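Local coordinates for protein Non-structural maintenance of chromosomes element 1 homolog (Xenopus laevis, PDB 7DG2) that probably acts as a RING-type E3 ubiquitin ligase that works with a MAGE-domain partner inside the SMC5-SMC6 chromosome maintenance complex, at residues A[9-14]-A[27-32]; A[107-112]-A[158-163]. All blocks are in the same frame, centred on the assembly; numbering follows the deposited sequence.

Interaction 1 (A[9-14]-A[27-32])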
ATOM      1  N   GLN A   9       8.949  13.737  -4.669  1.00 16.53           N
ATOM      2  CA  GLN A   9       8.558  12.393  -5.087  1.00 17.43           C
ATOM      3  C   GLN A   9       8.835  11.390  -3.977  1.00 14.86           C
ATOM      4  O   GLN A   9       8.017  10.495  -3.712  1.00 14.81           O
ATOM      5  CB  GLN A   9       9.297  12.005  -6.370  1.00 17.88           C
ATOM      6  CG  GLN A   9       9.026  12.937  -7.558  1.00 16.97           C
ATOM      7  CD  GLN A   9       9.999  12.737  -8.694  1.00 19.61           C
ATOM      8  OE1 GLN A   9      10.915  11.917  -8.603  1.00 19.64           O
ATOM      9  NE2 GLN A   9       9.822  13.504  -9.773  1.00 20.43           N
ATOM     10  N   ARG A  10       9.986  11.529  -3.308  1.00 15.96           N
ATOM     11  CA  ARG A  10      10.343  10.598  -2.247  1.00 15.98           C
ATOM     12  C   ARG A  10       9.367  10.717  -1.092  1.00 17.81           C
ATOM     13  O   ARG A  10       8.931   9.708  -0.528  1.00 16.22           O
ATOM     14  CB  ARG A  10      11.777  10.872  -1.779  1.00 17.43           C
ATOM     15  CG  ARG A  10      12.253   9.925  -0.717  1.00 19.50           C
ATOM     16  CD  ARG A  10      12.649   8.598  -1.327  1.00 19.15           C
ATOM     17  NE  ARG A  10      13.977   8.643  -1.947  1.00 22.68           N
ATOM     18  CZ  ARG A  10      14.627   7.562  -2.364  1.00 22.36           C
ATOM     19  NH1 ARG A  10      15.827   7.671  -2.919  1.00 18.65           N
ATOM     20  NH2 ARG A  10      14.056   6.368  -2.251  1.00 21.49           N
ATOM     21  N   PHE A  11       8.993  11.952  -0.753  1.00 16.13           N
ATOM     22  CA  PHE A  11       7.989  12.186   0.279  1.00 17.00           C
ATOM     23  C   PHE A  11       6.654  11.551  -0.100  1.00 13.99           C
ATOM     24  O   PHE A  11       6.000  10.907   0.734  1.00 14.34           O
ATOM     25  CB  PHE A  11       7.856  13.696   0.490  1.00 16.57           C
ATOM     26  CG  PHE A  11       6.889  14.100   1.573  1.00 18.40           C
ATOM     27  CD1 PHE A  11       5.528  14.138   1.329  1.00 17.26           C
ATOM     28  CD2 PHE A  11       7.352  14.502   2.813  1.00 19.48           C
ATOM     29  CE1 PHE A  11       4.637  14.545   2.316  1.00 20.50           C
ATOM     30  CE2 PHE A  11       6.478  14.913   3.800  1.00 22.83           C
ATOM     31  CZ  PHE A  11       5.112  14.934   3.554  1.00 21.45           C
ATOM     32  N   LEU A  12       6.223  11.747  -1.347  1.00 13.68           N
ATOM     33  CA  LEU A  12       4.933  11.218  -1.780  1.00 15.68           C
ATOM     34  C   LEU A  12       4.941   9.692  -1.772  1.00 13.49           C
ATOM     35  O   LEU A  12       3.965   9.060  -1.338  1.00 14.84           O
ATOM     36  CB  LEU A  12       4.593  11.772  -3.168  1.00 13.14           C
ATOM     37  CG  LEU A  12       3.314  11.252  -3.821  1.00 14.36           C
ATOM     38  CD1 LEU A  12       2.103  11.475  -2.892  1.00 15.81           C
ATOM     39  CD2 LEU A  12       3.109  11.925  -5.193  1.00 16.00           C
ATOM     40  N   GLN A  13       6.045   9.079  -2.213  1.00 13.74           N
ATOM     41  CA  GLN A  13       6.135   7.619  -2.171  1.00 12.21           C
ATOM     42  C   GLN A  13       6.003   7.094  -0.747  1.00 13.74           C
ATOM     43  O   GLN A  13       5.277   6.124  -0.496  1.00 14.65           O
ATOM     44  CB  GLN A  13       7.449   7.149  -2.786  1.00 11.22           C
ATOM     45  CG  GLN A  13       7.519   7.383  -4.292  1.00 13.14           C
ATOM     46  CD  GLN A  13       8.690   6.665  -4.915  1.00 13.75           C
ATOM     47  OE1 GLN A  13       9.340   5.839  -4.262  1.00 16.19           O
ATOM     48  NE2 GLN A  13       8.960   6.960  -6.188  1.00 13.71           N
ATOM     49  N   ALA A  14       6.706   7.716   0.201  1.00 14.87           N
ATOM     50  CA  ALA A  14       6.628   7.269   1.591  1.00 15.64           C
ATOM     51  C   ALA A  14       5.210   7.411   2.138  1.00 15.09           C
ATOM     52  O   ALA A  14       4.675   6.491   2.768  1.00 15.86           O
ATOM     53  CB  ALA A  14       7.622   8.062   2.453  1.00 15.84           C
ATOM     54  N   ARG A  27       7.506  15.905   9.509  1.00 20.93           N
ATOM     55  CA  ARG A  27       8.592  16.881   9.493  1.00 19.90           C
ATOM     56  C   ARG A  27       9.944  16.188   9.323  1.00 19.83           C
ATOM     57  O   ARG A  27      10.798  16.658   8.560  1.00 21.10           O
ATOM     58  CB  ARG A  27       8.552  17.730  10.768  1.00 24.67           C
ATOM     59  CG  ARG A  27       7.381  18.720  10.797  1.00 26.55           C
ATOM     60  CD  ARG A  27       7.461  19.687  11.981  1.00 30.15           C
ATOM     61  NE  ARG A  27       7.408  18.996  13.271  1.00 40.76           N
ATOM     62  CZ  ARG A  27       6.287  18.650  13.908  1.00 40.11           C
ATOM     63  NH1 ARG A  27       6.358  18.035  15.080  1.00 40.09           N
ATOM     64  NH2 ARG A  27       5.096  18.911  13.380  1.00 40.32           N
ATOM     65  N   ALA A  28      10.142  15.051  10.001  1.00 20.14           N
ATOM     66  CA  ALA A  28      11.392  14.312   9.856  1.00 22.95           C
ATOM     67  C   ALA A  28      11.525  13.729   8.456  1.00 22.09           C
ATOM     68  O   ALA A  28      12.623  13.709   7.887  1.00 21.40           O
ATOM     69  CB  ALA A  28      11.484  13.207  10.903  1.00 24.72           C
ATOM     70  N   LEU A  29      10.413  13.258   7.886  1.00 21.22           N
ATOM     71  CA  LEU A  29      10.432  12.740   6.520  1.00 20.26           C
ATOM     72  C   LEU A  29      10.795  13.834   5.519  1.00 19.06           C
ATOM     73  O   LEU A  29      11.604  13.612   4.612  1.00 19.86           O
ATOM     74  CB  LEU A  29       9.068  12.120   6.184  1.00 19.32           C
ATOM     75  CG  LEU A  29       8.855  11.673   4.744  1.00 21.53           C
ATOM     76  CD1 LEU A  29       9.814  10.532   4.437  1.00 22.01           C
ATOM     77  CD2 LEU A  29       7.378  11.250   4.501  1.00 21.02           C
ATOM     78  N   HIS A  30      10.205  15.020   5.669  1.00 17.90           N
ATOM     79  CA  HIS A  30      10.534  16.147   4.806  1.00 19.75           C
ATOM     80  C   HIS A  30      12.034  16.413   4.816  1.00 16.31           C
ATOM     81  O   HIS A  30      12.670  16.518   3.758  1.00 18.32           O
ATOM     82  CB  HIS A  30       9.756  17.377   5.278  1.00 18.35           C
ATOM     83  CG  HIS A  30      10.110  18.640   4.566  1.00 21.56           C
ATOM     84  ND1 HIS A  30      10.151  19.862   5.208  1.00 22.38           N
ATOM     85  CD2 HIS A  30      10.405  18.882   3.269  1.00 22.15           C
ATOM     86  CE1 HIS A  30      10.478  20.798   4.335  1.00 22.69           C
ATOM     87  NE2 HIS A  30      10.638  20.232   3.154  1.00 23.34           N
ATOM     88  N   ARG A  31      12.611  16.514   6.013  1.00 18.15           N
ATOM     89  CA  ARG A  31      14.047  16.742   6.145  1.00 19.95           C
ATOM     90  C   ARG A  31      14.842  15.641   5.465  1.00 21.74           C
ATOM     91  O   ARG A  31      15.788  15.909   4.713  1.00 20.80           O
ATOM     92  CB  ARG A  31      14.431  16.814   7.616  1.00 20.82           C
ATOM     93  CG  ARG A  31      15.906  17.139   7.816  1.00 21.99           C
ATOM     94  CD  ARG A  31      16.167  17.396   9.274  1.00 26.21           C
ATOM     95  NE  ARG A  31      17.594  17.499   9.542  1.00 32.51           N
ATOM     96  CZ  ARG A  31      18.106  17.786  10.732  1.00 37.14           C
ATOM     97  NH1 ARG A  31      17.305  18.008  11.768  1.00 35.16           N
ATOM     98  NH2 ARG A  31      19.422  17.852  10.883  1.00 40.86           N
ATOM     99  N   HIS A  32      14.473  14.385   5.727  1.00 20.77           N
ATOM    100  CA  HIS A  32      15.231  13.272   5.164  1.00 21.26           C
ATOM    101  C   HIS A  32      15.130  13.245   3.643  1.00 21.10           C
ATOM    102  O   HIS A  32      16.122  12.968   2.955  1.00 23.72           O
ATOM    103  CB  HIS A  32      14.748  11.953   5.772  1.00 23.00           C
ATOM    104  CG  HIS A  32      15.709  10.822   5.584  1.00 31.65           C
ATOM    105  ND1 HIS A  32      16.961  10.806   6.163  1.00 34.26           N
ATOM    106  CD2 HIS A  32      15.603   9.671   4.880  1.00 30.93           C
ATOM    107  CE1 HIS A  32      17.587   9.695   5.818  1.00 35.51           C
ATOM    108  NE2 HIS A  32      16.784   8.988   5.042  1.00 31.04           N
TER
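Leu29 lays its CD2 methyl over one face of the Phe11 ring, a CH-pi contact in which the methyl stands 4.0 Å from the ring centroid and 27° off the normal. It sits closest to the CD2 side of the ring, where Phe11 CD2 and Leu29 CD2 are 3.7 Å apart. Phe11 gets there because its CG lies anti to the backbone N (chi1 -178°), which carries the ring toward helix 23-36.

The remaining apolar contact is made by Ala14, one turn further on. Its CB lies 3.8 Å from Leu29 CD2 and 3.9 Å from Leu29 CD1, so both methyls of the leucine fork rest against one small side chain. The helices run roughly antiparallel, at 141°, with axes 9.5 Å apart: an antiparallel helix pair, joined by a short connection that includes strand 20-22, in the N-terminal part of the Nse1 family region, which belongs to the helix-turn-helix clan. No hydrogen bond links the two segments.

At the edge of the Phe11 ring sits the His30 backbone: its N lies near the ring plane, 4.1 Å from Phe11 CD2, and the His30 CB is 4.4 Å from Phe11 CE2. Phe49 meets the Phe11 ring edge-to-face and also the His30 ring, drawing in helix 46-57. Gln9, Arg10 and Gln13 hydrogen-bond to the MAGE domain-containing protein chain.

Interaction 2 (A[107-112]-A[158-163])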
ATOM      1  N   GLU A 107     -21.481   2.702   9.735  1.00 18.55           N
ATOM      2  CA  GLU A 107     -22.770   3.275  10.109  1.00 19.42           C
ATOM      3  C   GLU A 107     -23.043   3.091  11.594  1.00 18.00           C
ATOM      4  O   GLU A 107     -23.478   4.028  12.270  1.00 19.06           O
ATOM      5  CB  GLU A 107     -23.885   2.646   9.270  1.00 21.76           C
ATOM      6  CG  GLU A 107     -25.289   3.039   9.720  1.00 24.03           C
ATOM      7  CD  GLU A 107     -26.385   2.331   8.935  1.00 33.90           C
ATOM      8  OE1 GLU A 107     -27.557   2.748   9.055  1.00 38.57           O
ATOM      9  OE2 GLU A 107     -26.076   1.368   8.199  1.00 34.91           O
ATOM     10  N   LEU A 108     -22.777   1.898  12.126  1.00 16.87           N
ATOM     11  CA  LEU A 108     -22.980   1.681  13.560  1.00 16.10           C
ATOM     12  C   LEU A 108     -22.044   2.559  14.391  1.00 17.55           C
ATOM     13  O   LEU A 108     -22.444   3.096  15.430  1.00 18.96           O
ATOM     14  CB  LEU A 108     -22.788   0.196  13.889  1.00 18.31           C
ATOM     15  CG  LEU A 108     -23.068  -0.249  15.319  1.00 20.15           C
ATOM     16  CD1 LEU A 108     -24.389   0.331  15.749  1.00 24.06           C
ATOM     17  CD2 LEU A 108     -23.111  -1.776  15.352  1.00 21.12           C
ATOM     18  N   ILE A 109     -20.793   2.713  13.948  1.00 15.87           N
ATOM     19  CA  ILE A 109     -19.854   3.595  14.643  1.00 16.48           C
ATOM     20  C   ILE A 109     -20.374   5.028  14.651  1.00 17.83           C
ATOM     21  O   ILE A 109     -20.317   5.721  15.672  1.00 20.06           O
ATOM     22  CB  ILE A 109     -18.466   3.488  13.987  1.00 16.37           C
ATOM     23  CG1 ILE A 109     -17.784   2.193  14.437  1.00 15.35           C
ATOM     24  CG2 ILE A 109     -17.635   4.729  14.267  1.00 17.99           C
ATOM     25  CD1 ILE A 109     -16.662   1.713  13.490  1.00 15.24           C
ATOM     26  N   ILE A 110     -20.922   5.478  13.526  1.00 17.56           N
ATOM     27  CA  ILE A 110     -21.441   6.842  13.423  1.00 20.23           C
ATOM     28  C   ILE A 110     -22.652   7.026  14.332  1.00 22.19           C
ATOM     29  O   ILE A 110     -22.812   8.070  14.979  1.00 22.52           O
ATOM     30  CB  ILE A 110     -21.783   7.153  11.954  1.00 19.42           C
ATOM     31  CG1 ILE A 110     -20.505   7.254  11.125  1.00 18.20           C
ATOM     32  CG2 ILE A 110     -22.606   8.431  11.841  1.00 21.68           C
ATOM     33  CD1 ILE A 110     -20.765   7.255   9.631  1.00 23.07           C
ATOM     34  N   LEU A 111     -23.510   6.010  14.399  1.00 18.01           N
ATOM     35  CA  LEU A 111     -24.730   6.083  15.203  1.00 23.72           C
ATOM     36  C   LEU A 111     -24.454   5.961  16.691  1.00 25.10           C
ATOM     37  O   LEU A 111     -25.244   6.457  17.506  1.00 26.43           O
ATOM     38  CB  LEU A 111     -25.694   4.963  14.805  1.00 20.24           C
ATOM     39  CG  LEU A 111     -26.470   5.077  13.509  1.00 28.60           C
ATOM     40  CD1 LEU A 111     -27.165   3.756  13.223  1.00 26.57           C
ATOM     41  CD2 LEU A 111     -27.477   6.202  13.625  1.00 30.28           C
ATOM     42  N   SER A 112     -23.382   5.275  17.072  1.00 22.51           N
ATOM     43  CA  SER A 112     -23.195   4.943  18.480  1.00 24.27           C
ATOM     44  C   SER A 112     -22.838   6.177  19.298  1.00 24.60           C
ATOM     45  O   SER A 112     -22.204   7.113  18.809  1.00 26.26           O
ATOM     46  CB  SER A 112     -22.103   3.892  18.637  1.00 24.78           C
ATOM     47  OG  SER A 112     -20.863   4.460  18.322  1.00 27.60           O
ATOM     48  N   GLU A 158     -13.003  -3.699  20.322  1.00 21.45           N
ATOM     49  CA  GLU A 158     -13.894  -2.624  19.908  1.00 19.68           C
ATOM     50  C   GLU A 158     -13.191  -1.801  18.840  1.00 16.06           C
ATOM     51  O   GLU A 158     -11.964  -1.683  18.844  1.00 19.12           O
ATOM     52  CB  GLU A 158     -14.312  -1.740  21.091  1.00 26.18           C
ATOM     53  CG  GLU A 158     -14.917  -2.567  22.214  1.00 28.01           C
ATOM     54  CD  GLU A 158     -15.634  -1.741  23.266  1.00 38.52           C
ATOM     55  OE1 GLU A 158     -16.179  -0.669  22.926  1.00 42.05           O
ATOM     56  OE2 GLU A 158     -15.655  -2.176  24.436  1.00 41.51           O
ATOM     57  N   TYR A 159     -13.977  -1.263  17.917  1.00 16.71           N
ATOM     58  CA  TYR A 159     -13.442  -0.642  16.712  1.00 16.68           C
ATOM     59  C   TYR A 159     -14.048   0.732  16.502  1.00 17.58           C
ATOM     60  O   TYR A 159     -15.260   0.910  16.628  1.00 17.01           O
ATOM     61  CB  TYR A 159     -13.736  -1.509  15.483  1.00 15.42           C
ATOM     62  CG  TYR A 159     -13.089  -2.864  15.577  1.00 17.31           C
ATOM     63  CD1 TYR A 159     -13.732  -3.921  16.226  1.00 16.99           C
ATOM     64  CD2 TYR A 159     -11.818  -3.083  15.054  1.00 18.68           C
ATOM     65  CE1 TYR A 159     -13.133  -5.144  16.339  1.00 19.75           C
ATOM     66  CE2 TYR A 159     -11.212  -4.324  15.159  1.00 20.70           C
ATOM     67  CZ  TYR A 159     -11.880  -5.345  15.805  1.00 20.73           C
ATOM     68  OH  TYR A 159     -11.310  -6.588  15.925  1.00 24.44           O
ATOM     69  N   THR A 160     -13.203   1.697  16.143  1.00 15.62           N
ATOM     70  CA  THR A 160     -13.686   2.983  15.668  1.00 15.45           C
ATOM     71  C   THR A 160     -13.004   3.281  14.333  1.00 16.60           C
ATOM     72  O   THR A 160     -12.131   2.536  13.876  1.00 15.89           O
ATOM     73  CB  THR A 160     -13.434   4.098  16.708  1.00 15.01           C
ATOM     74  OG1 THR A 160     -14.134   5.294  16.321  1.00 16.54           O
ATOM     75  CG2 THR A 160     -11.943   4.388  16.827  1.00 18.48           C
ATOM     76  N   LEU A 161     -13.435   4.355  13.686  1.00 15.51           N
ATOM     77  CA  LEU A 161     -12.805   4.765  12.437  1.00 15.62           C
ATOM     78  C   LEU A 161     -11.415   5.315  12.718  1.00 17.78           C
ATOM     79  O   LEU A 161     -11.218   6.071  13.672  1.00 16.89           O
ATOM     80  CB  LEU A 161     -13.640   5.838  11.738  1.00 15.33           C
ATOM     81  CG  LEU A 161     -15.061   5.490  11.334  1.00 15.70           C
ATOM     82  CD1 LEU A 161     -15.642   6.641  10.541  1.00 20.09           C
ATOM     83  CD2 LEU A 161     -15.083   4.206  10.523  1.00 18.78           C
ATOM     84  N   HIS A 162     -10.446   4.935  11.885  1.00 14.96           N
ATOM     85  CA  HIS A 162      -9.116   5.529  11.982  1.00 17.50           C
ATOM     86  C   HIS A 162      -9.172   7.001  11.583  1.00 14.45           C
ATOM     87  O   HIS A 162     -10.037   7.420  10.809  1.00 16.17           O
ATOM     88  CB  HIS A 162      -8.134   4.766  11.070  1.00 17.08           C
ATOM     89  CG  HIS A 162      -6.686   5.000  11.397  1.00 19.00           C
ATOM     90  ND1 HIS A 162      -6.011   6.151  11.037  1.00 18.02           N
ATOM     91  CD2 HIS A 162      -5.787   4.226  12.047  1.00 22.78           C
ATOM     92  CE1 HIS A 162      -4.763   6.077  11.462  1.00 18.49           C
ATOM     93  NE2 HIS A 162      -4.604   4.924  12.086  1.00 22.45           N
ATOM     94  N   THR A 163      -8.232   7.794  12.111  1.00 14.97           N
ATOM     95  CA  THR A 163      -8.096   9.171  11.638  1.00 16.36           C
ATOM     96  C   THR A 163      -8.022   9.229  10.115  1.00 16.52           C
ATOM     97  O   THR A 163      -8.638  10.092   9.487  1.00 16.20           O
ATOM     98  CB  THR A 163      -6.857   9.812  12.260  1.00 17.68           C
ATOM     99  OG1 THR A 163      -6.979   9.771  13.686  1.00 17.86           O
ATOM    100  CG2 THR A 163      -6.717  11.260  11.803  1.00 17.80           C
TER
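Ile109, on the last turn of helix 96-111, reaches across to strand 158-161 and touches three consecutive residues of it. The helix segment crosses the strand segment almost at a right angle (86°), with axes 8.5 Å apart, and Ile109 lies opposite Thr160. Its longer branch does the reaching: CG1 is anti to the carbonyl carbon (chi1 -77°), and the CD1 methyl at its end comes 3.5 Å from Tyr159 O and 3.9 Å from Thr160 CA. The methyl thus lies against the strand backbone, with the side chains of Ile109 and Thr160 at about a right angle to each other. The shorter branch, CG2, turns to the next residue and packs 4.0 Å from Leu161 CG, while Thr160 OG1 stands 4.1 Å from the same methyl. That hydroxyl has its polar partner in Gly115 O.

Strand 158-161 is the middle strand of a small antiparallel sheet, between 117-118 and 152-155, and its hairpin with 152-155 is consistent with the wing of a winged-helix domain, in keeping with the HTH clan of this region. Through Ile109 the last turn of helix 96-111 packs against that sheet.

Ile110 follows and makes no close contact with the strand; its side chain instead meets Ile173 of helix 163-176, which also packs on Leu161. At Ser112, where the chain leaves the helix, the OG hydroxyl donates a hydrogen bond back to Ile109 O at 3.0 Å, tilted 33° from the carbonyl plane. The bond ties the first residue past the helix to the backbone of Ile109. Lys182 NZ hydrogen-bonds to Ser112 O.

In the fold
From the N terminus, interaction 1 comes first: helix 6-18 and, after the short strand 20-22, helix 23-36 turn back on each other, and 12 residues, mostly helical, separate segments 9-14 and 27-32. The chain then runs through helix 46-57, the strands 62-68 and 75-81 and into helix 96-111, where interaction 2 opens. This one closes a much longer loop, of 45 residues, that takes in helices 119-128 and 136-148 before strand 158-161 returns. The two contacts follow in series, neither nested nor crossed, on opposite sides of the chain's centre, their centres about 31 Å apart. Interaction 1 binds the N-terminal helices together, near the MAGE partner; interaction 2 binds helix 96-111 to the small sheet.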